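Local coordinates for cytosolic phospholipase A2 delta (Homo sapiens, PDB 5IZ5), which hydrolyses glycerophospholipids at the sn-2 position in a calcium-dependent manner, preferring linoleic acid there and releasing a lysophospholipid and a free fatty acid, at residues V261-P264 / N265-G268; G493-Y497 / G498-P502; H744-P747 / G748-R751. The protein carries 3 engineered substitutions. All blocks are in the same frame, centred on the assembly; numbering follows the deposited sequence.

Interaction 1 of 3, residues V261-P264 / N265-G268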
loop_
_atom_site.group_PDB
_atom_site.type_symbol
_atom_site.label_atom_id
_atom_site.label_comp_id
_atom_site.label_asym_id
_atom_site.label_seq_id
_atom_site.Cartn_x
_atom_site.Cartn_y
_atom_site.Cartn_z
ATOM N N VAL B 261 16.867 6.784 41.262
ATOM C CA VAL B 261 17.778 5.941 40.498
ATOM C C VAL B 261 19.176 6.301 40.965
ATOM O O VAL B 261 19.570 7.458 40.860
ATOM C CB VAL B 261 17.663 6.192 38.976
ATOM C CG1 VAL B 261 18.566 5.246 38.192
ATOM C CG2 VAL B 261 16.230 6.022 38.516
ATOM N N PRO B 262 19.935 5.320 41.474
ATOM C CA PRO B 262 21.267 5.647 41.959
ATOM C C PRO B 262 22.214 6.008 40.824
ATOM O O PRO B 262 22.132 5.419 39.740
ATOM C CB PRO B 262 21.718 4.352 42.628
ATOM C CG PRO B 262 21.011 3.288 41.878
ATOM C CD PRO B 262 19.674 3.872 41.527
ATOM N N ALA B 263 23.091 6.978 41.078
ATOM C CA ALA B 263 24.118 7.382 40.127
ATOM C C ALA B 263 25.451 6.796 40.552
ATOM O O ALA B 263 25.630 6.469 41.725
ATOM C CB ALA B 263 24.215 8.896 40.084
ATOM N N PRO B 264 26.392 6.651 39.601
ATOM C CA PRO B 264 27.766 6.335 39.980
ATOM C C PRO B 264 28.410 7.564 40.631
ATOM O O PRO B 264 28.383 8.650 40.043
ATOM C CB PRO B 264 28.452 6.033 38.644
ATOM C CG PRO B 264 27.663 6.788 37.639
ATOM C CD PRO B 264 26.254 6.863 38.149
ATOM N N ASN B 265 28.956 7.409 41.833
ATOM C CA ASN B 265 29.705 8.486 42.484
ATOM C C ASN B 265 28.918 9.809 42.533
ATOM O O ASN B 265 29.449 10.885 42.225
ATOM C CB ASN B 265 31.028 8.697 41.735
ATOM C CG ASN B 265 31.757 7.391 41.476
ATOM O OD1 ASN B 265 31.583 6.424 42.217
ATOM N ND2 ASN B 265 32.569 7.351 40.418
ATOM N N ALA B 266 27.643 9.708 42.898
ATOM C CA ALA B 266 26.731 10.850 42.974
ATOM C C ALA B 266 25.424 10.360 43.601
ATOM O O ALA B 266 25.182 9.150 43.654
ATOM C CB ALA B 266 26.493 11.445 41.590
ATOM N N PRO B 267 24.576 11.284 44.092
ATOM C CA PRO B 267 23.374 10.812 44.771
ATOM C C PRO B 267 22.244 10.481 43.799
ATOM O O PRO B 267 22.320 10.816 42.615
ATOM C CB PRO B 267 23.008 11.988 45.679
ATOM C CG PRO B 267 23.564 13.199 44.989
ATOM C CD PRO B 267 24.566 12.751 43.950
ATOM N N GLY B 268 21.209 9.825 44.314
ATOM C CA GLY B 268 20.090 9.345 43.497
ATOM C C GLY B 268 19.398 10.440 42.704
ATOM O O GLY B 268 19.406 11.607 43.103
HETATM O O HOH W 1 23.117 6.938 44.299
#

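Interaction 2 of 3, residues G493-Y497 / G498-P502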
loop_
_atom_site.group_PDB
_atom_site.type_symbol
_atom_site.label_atom_id
_atom_site.label_comp_id
_atom_site.label_asym_id
_atom_site.label_seq_id
_atom_site.Cartn_x
_atom_site.Cartn_y
_atom_site.Cartn_z
ATOM N N GLY B 493 -5.564 2.981 2.439
ATOM C CA GLY B 493 -5.544 1.725 3.168
ATOM C C GLY B 493 -5.615 0.449 2.368
ATOM O O GLY B 493 -5.653 0.457 1.139
ATOM N N PHE B 494 -5.628 -0.651 3.114
ATOM C CA PHE B 494 -5.577 -1.987 2.571
ATOM C C PHE B 494 -6.976 -2.531 2.424
ATOM O O PHE B 494 -7.694 -2.650 3.415
ATOM C CB PHE B 494 -4.814 -2.920 3.529
ATOM C CG PHE B 494 -3.340 -2.707 3.549
ATOM C CD1 PHE B 494 -2.503 -3.589 2.883
ATOM C CD2 PHE B 494 -2.773 -1.658 4.275
ATOM C CE1 PHE B 494 -1.136 -3.415 2.913
ATOM C CE2 PHE B 494 -1.404 -1.479 4.305
ATOM C CZ PHE B 494 -0.586 -2.361 3.619
ATOM N N LEU B 495 -7.338 -2.903 1.199
ATOM C CA LEU B 495 -8.616 -3.564 0.947
ATOM C C LEU B 495 -8.710 -4.911 1.702
ATOM O O LEU B 495 -9.726 -5.226 2.305
ATOM C CB LEU B 495 -8.823 -3.757 -0.565
ATOM C CG LEU B 495 -8.898 -2.484 -1.426
ATOM C CD1 LEU B 495 -8.944 -2.824 -2.915
ATOM C CD2 LEU B 495 -10.087 -1.615 -1.044
ATOM N N LYS B 496 -7.628 -5.679 1.710
ATOM C CA LYS B 496 -7.606 -6.987 2.381
ATOM C C LYS B 496 -7.846 -6.922 3.908
ATOM O O LYS B 496 -8.529 -7.782 4.475
ATOM C CB LYS B 496 -6.263 -7.679 2.105
ATOM C CG LYS B 496 -6.112 -9.116 2.609
ATOM C CD LYS B 496 -4.660 -9.429 3.000
ATOM C CE LYS B 496 -3.785 -9.772 1.822
ATOM N NZ LYS B 496 -2.548 -10.450 2.291
ATOM N N TYR B 497 -7.294 -5.909 4.573
ATOM C CA TYR B 497 -7.334 -5.841 6.046
ATOM C C TYR B 497 -8.423 -4.904 6.592
ATOM O O TYR B 497 -8.651 -4.841 7.814
ATOM C CB TYR B 497 -5.978 -5.401 6.601
ATOM C CG TYR B 497 -4.805 -6.286 6.242
ATOM C CD1 TYR B 497 -4.661 -7.548 6.795
ATOM C CD2 TYR B 497 -3.822 -5.840 5.379
ATOM C CE1 TYR B 497 -3.578 -8.355 6.466
ATOM C CE2 TYR B 497 -2.736 -6.626 5.050
ATOM C CZ TYR B 497 -2.617 -7.886 5.598
ATOM O OH TYR B 497 -1.540 -8.673 5.275
ATOM N N GLY B 498 -9.085 -4.169 5.697
ATOM C CA GLY B 498 -10.123 -3.232 6.103
ATOM C C GLY B 498 -9.608 -2.177 7.067
ATOM O O GLY B 498 -10.231 -1.899 8.087
ATOM N N ALA B 499 -8.476 -1.580 6.724
ATOM C CA ALA B 499 -7.768 -0.687 7.634
ATOM C C ALA B 499 -7.223 0.498 6.864
ATOM O O ALA B 499 -6.490 0.329 5.895
ATOM C CB ALA B 499 -6.648 -1.440 8.336
ATOM N N PHE B 500 -7.590 1.696 7.301
ATOM C CA PHE B 500 -7.350 2.903 6.538
ATOM C C PHE B 500 -6.938 4.069 7.437
ATOM O O PHE B 500 -7.293 4.124 8.614
ATOM C CB PHE B 500 -8.624 3.275 5.760
ATOM C CG PHE B 500 -8.940 2.351 4.607
ATOM C CD1 PHE B 500 -8.647 2.723 3.301
ATOM C CD2 PHE B 500 -9.554 1.127 4.825
ATOM C CE1 PHE B 500 -8.929 1.873 2.236
ATOM C CE2 PHE B 500 -9.840 0.268 3.769
ATOM C CZ PHE B 500 -9.526 0.644 2.470
ATOM N N VAL B 501 -6.214 5.018 6.861
ATOM C CA VAL B 501 -5.922 6.276 7.531
ATOM C C VAL B 501 -6.204 7.426 6.580
ATOM O O VAL B 501 -6.198 7.238 5.365
ATOM C CB VAL B 501 -4.457 6.369 7.998
ATOM C CG1 VAL B 501 -4.173 5.335 9.077
ATOM C CG2 VAL B 501 -3.502 6.217 6.823
ATOM N N PRO B 502 -6.454 8.623 7.128
ATOM C CA PRO B 502 -6.565 9.778 6.254
ATOM C C PRO B 502 -5.259 10.006 5.497
ATOM O O PRO B 502 -4.185 9.724 6.029
ATOM C CB PRO B 502 -6.833 10.945 7.215
ATOM C CG PRO B 502 -7.266 10.339 8.500
ATOM C CD PRO B 502 -6.671 8.963 8.550
#

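Interaction 3 of 3, residues H744-P747 / G748-R751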
loop_
_atom_site.group_PDB
_atom_site.type_symbol
_atom_site.label_atom_id
_atom_site.label_comp_id
_atom_site.label_asym_id
_atom_site.label_seq_id
_atom_site.Cartn_x
_atom_site.Cartn_y
_atom_site.Cartn_z
ATOM N N HIS B 744 -12.476 9.993 -40.349
ATOM C CA HIS B 744 -13.440 10.975 -39.854
ATOM C C HIS B 744 -12.821 11.948 -38.860
ATOM O O HIS B 744 -12.130 11.538 -37.933
ATOM C CB HIS B 744 -14.621 10.259 -39.189
ATOM C CG HIS B 744 -15.242 9.213 -40.055
ATOM N ND1 HIS B 744 -14.595 8.037 -40.354
ATOM C CD2 HIS B 744 -16.435 9.161 -40.694
ATOM C CE1 HIS B 744 -15.361 7.301 -41.141
ATOM N NE2 HIS B 744 -16.484 7.960 -41.361
ATOM N N SER B 745 -13.086 13.237 -39.057
ATOM C CA SER B 745 -12.629 14.283 -38.142
ATOM C C SER B 745 -13.582 14.459 -36.969
ATOM O O SER B 745 -13.237 15.096 -35.977
ATOM C CB SER B 745 -12.530 15.614 -38.879
ATOM O OG SER B 745 -13.816 16.083 -39.249
ATOM N N ALA B 746 -14.795 13.937 -37.115
ATOM C CA ALA B 746 -15.800 13.991 -36.065
ATOM C C ALA B 746 -16.805 12.873 -36.312
ATOM O O ALA B 746 -16.863 12.330 -37.416
ATOM C CB ALA B 746 -16.487 15.348 -36.058
ATOM N N PRO B 747 -17.576 12.497 -35.279
ATOM C CA PRO B 747 -18.556 11.420 -35.414
ATOM C C PRO B 747 -19.458 11.600 -36.648
ATOM O O PRO B 747 -20.213 12.574 -36.733
ATOM C CB PRO B 747 -19.369 11.518 -34.118
ATOM C CG PRO B 747 -18.467 12.190 -33.133
ATOM C CD PRO B 747 -17.425 12.949 -33.886
ATOM N N GLY B 748 -19.344 10.675 -37.601
ATOM C CA GLY B 748 -20.133 10.713 -38.828
ATOM C C GLY B 748 -19.723 11.794 -39.814
ATOM O O GLY B 748 -20.494 12.131 -40.709
ATOM N N VAL B 749 -18.512 12.332 -39.667
ATOM C CA VAL B 749 -18.030 13.420 -40.519
ATOM C C VAL B 749 -16.727 13.025 -41.214
ATOM O O VAL B 749 -15.694 12.893 -40.565
ATOM C CB VAL B 749 -17.790 14.709 -39.701
ATOM C CG1 VAL B 749 -17.183 15.803 -40.573
ATOM C CG2 VAL B 749 -19.087 15.186 -39.060
ATOM N N GLN B 750 -16.782 12.869 -42.536
ATOM C CA GLN B 750 -15.601 12.551 -43.351
ATOM C C GLN B 750 -14.657 13.743 -43.327
ATOM O O GLN B 750 -15.068 14.849 -42.967
ATOM C CB GLN B 750 -16.006 12.276 -44.801
ATOM C CG GLN B 750 -16.975 11.116 -44.999
ATOM C CD GLN B 750 -16.333 9.745 -44.854
ATOM O OE1 GLN B 750 -16.974 8.803 -44.386
ATOM N NE2 GLN B 750 -15.074 9.621 -45.263
ATOM N N ARG B 751 -13.405 13.548 -43.731
ATOM C CA ARG B 751 -12.456 14.653 -43.663
ATOM C C ARG B 751 -11.805 15.062 -44.983
ATOM O O ARG B 751 -11.372 14.218 -45.770
ATOM C CB ARG B 751 -11.393 14.381 -42.592
ATOM C CG ARG B 751 -10.749 15.641 -42.008
ATOM C CD ARG B 751 -11.641 16.883 -42.102
ATOM N NE ARG B 751 -11.321 17.955 -41.163
ATOM C CZ ARG B 751 -11.682 19.229 -41.323
ATOM N NH1 ARG B 751 -12.350 19.626 -42.407
ATOM N NH2 ARG B 751 -11.345 20.129 -40.403
#

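Interaction 1 of 3, residues V261-P264 / N265-G268
Asn265 takes a left-handed backbone conformation (phi 52°, psi 45°), and with Pro264 before it swings the chain round, so that Ala266 comes back beside Ala263. This is the tip of the beta hairpin made by strands 255-263 and 266-277, within a region that belongs to the C2 family and may form a second C2 domain of the protein. Asn265 has CG anti to its own carbonyl carbon (chi1 -48°), which lays the amide group beside the carbonyl of Pro264, with CG 3.5 Å from Pro264 C. The two strand ends run antiparallel but are loosely joined, and no direct hydrogen bond links the two halves. Ala263 O and Ala266 O, both acceptors, stand 3.3 Å apart. Pro262, Pro264 and Pro267 have no N-H to give. The methyls Ala263 CB and Ala266 CB meet on one face of the hairpin at 3.7 Å. Leu187, from a neighbouring loop, packs against both Ala263 and Pro264, and Ser229 also touches Pro264. Farther from the turn, Gly268 CA approaches Val261 O to 3.3 Å in a CA-H...O contact, and the backbones of Val261 and Val269 are hydrogen-bonded just beyond. At the tip a water takes the place of a strand-to-strand bond: it accepts from Ala263 N at 3.2 Å and donates to Ala266 O at 3.1 Å.

Interaction 2 of 3, residues G493-Y497 / G498-P502
The Phe500 ring lies flat over the backbone of Gly493, its CD1 only 3.2 Å from Gly493 N. Gly493, with no CB and a fully extended backbone, lets the ring and Ala499 O come this close across an antiparallel, non-hydrogen-bonded pair. With CG anti to the carbonyl carbon (chi1 -71°), the ring also reaches Phe494 O, 3.6 Å from CE2, and meets Leu495 CD2 at its edge, 4.2 Å from CZ. Replacing Phe500 by an alanine is likely to uncover the Gly493 backbone and leave Arg665 without its cation-pi partner. In the turn, Lys496 CD covers one face of the Tyr497 ring; Lys496 NZ forms salt bridges with Glu483 and Asp634, and Tyr497 OH is hydrogen-bonded to Glu483 OE1 and to Thr641 N. A G1 beta bulge closes the hairpin of strands 492-494 and 499-501: Gly498 and Ala499 together stand opposite the single residue Phe494, Gly498 with a positive phi. Phe494 N donates to Ala499 O at 3.1 Å and 152°, while Gly498 N makes a weak bond to Phe494 O. The buried N-H and carbonyl of Phe494 are thus both taken up within the bulge, the carbonyl only weakly.

Interaction 3 of 3, residues H744-P747 / G748-R751
Ala746 O reaches back across Pro747 and Gly748 to accept from Val749 N, at 2.8 Å and from above the carbonyl plane, while Gly748 holds the positive phi (72°) that the bend requires. Ala746 CB and Val749 CB project to the same face and touch at 3.9 Å; Val749 CG2 packs beside Pro747 O, and CG1, anti to the backbone N (chi1 175°), lies 3.6 Å from Ser745 OG. These residues form a type II beta turn, Ala746 to Val749, at the end of a small antiparallel pair whose register slips by one residue in a beta bulge. Across the bulge Val749 O takes a weak bond from Ser745 N and sits 3.0 Å from His744 CA. The Gln750 side chain runs alongside the His744 ring in the same direction, its amide turned 60° from the ring plane, with His744 NE2 3.2 Å from Gln750 OE1; His744 ND1 is hydrogen-bonded to Ser740 O. Tyr791 of helix 779-794 touches both His744 and Pro747. On the other flank the bent Arg751 chain runs alongside Ser745, its NE 3.5 Å from Ser745 CB. Arg751 NH2 forms a salt bridge with Glu755 OE1, and a bound sulfate lies nearby.

In the fold
From the N terminus the three contacts come in series, and none nests in or crosses another; each closes a turn between adjoining segments. Interaction 1 reverses the chain at the far tip of the C2-like region, joining strands 255-263 and 266-277. Interaction 2, about 49 Å away between centres, turns strand 492-494 into strand 499-501 inside the large mixed sheet of the catalytic domain, near the centre of the chain. Interaction 3 bends a surface loop after strand 730-734 into strand 749-750, close to helix 779-794; its centre is about 47 Å from that of interaction 2. Interactions 1 and 3 lie on opposite sides of the molecule, about 91 Å apart between centres.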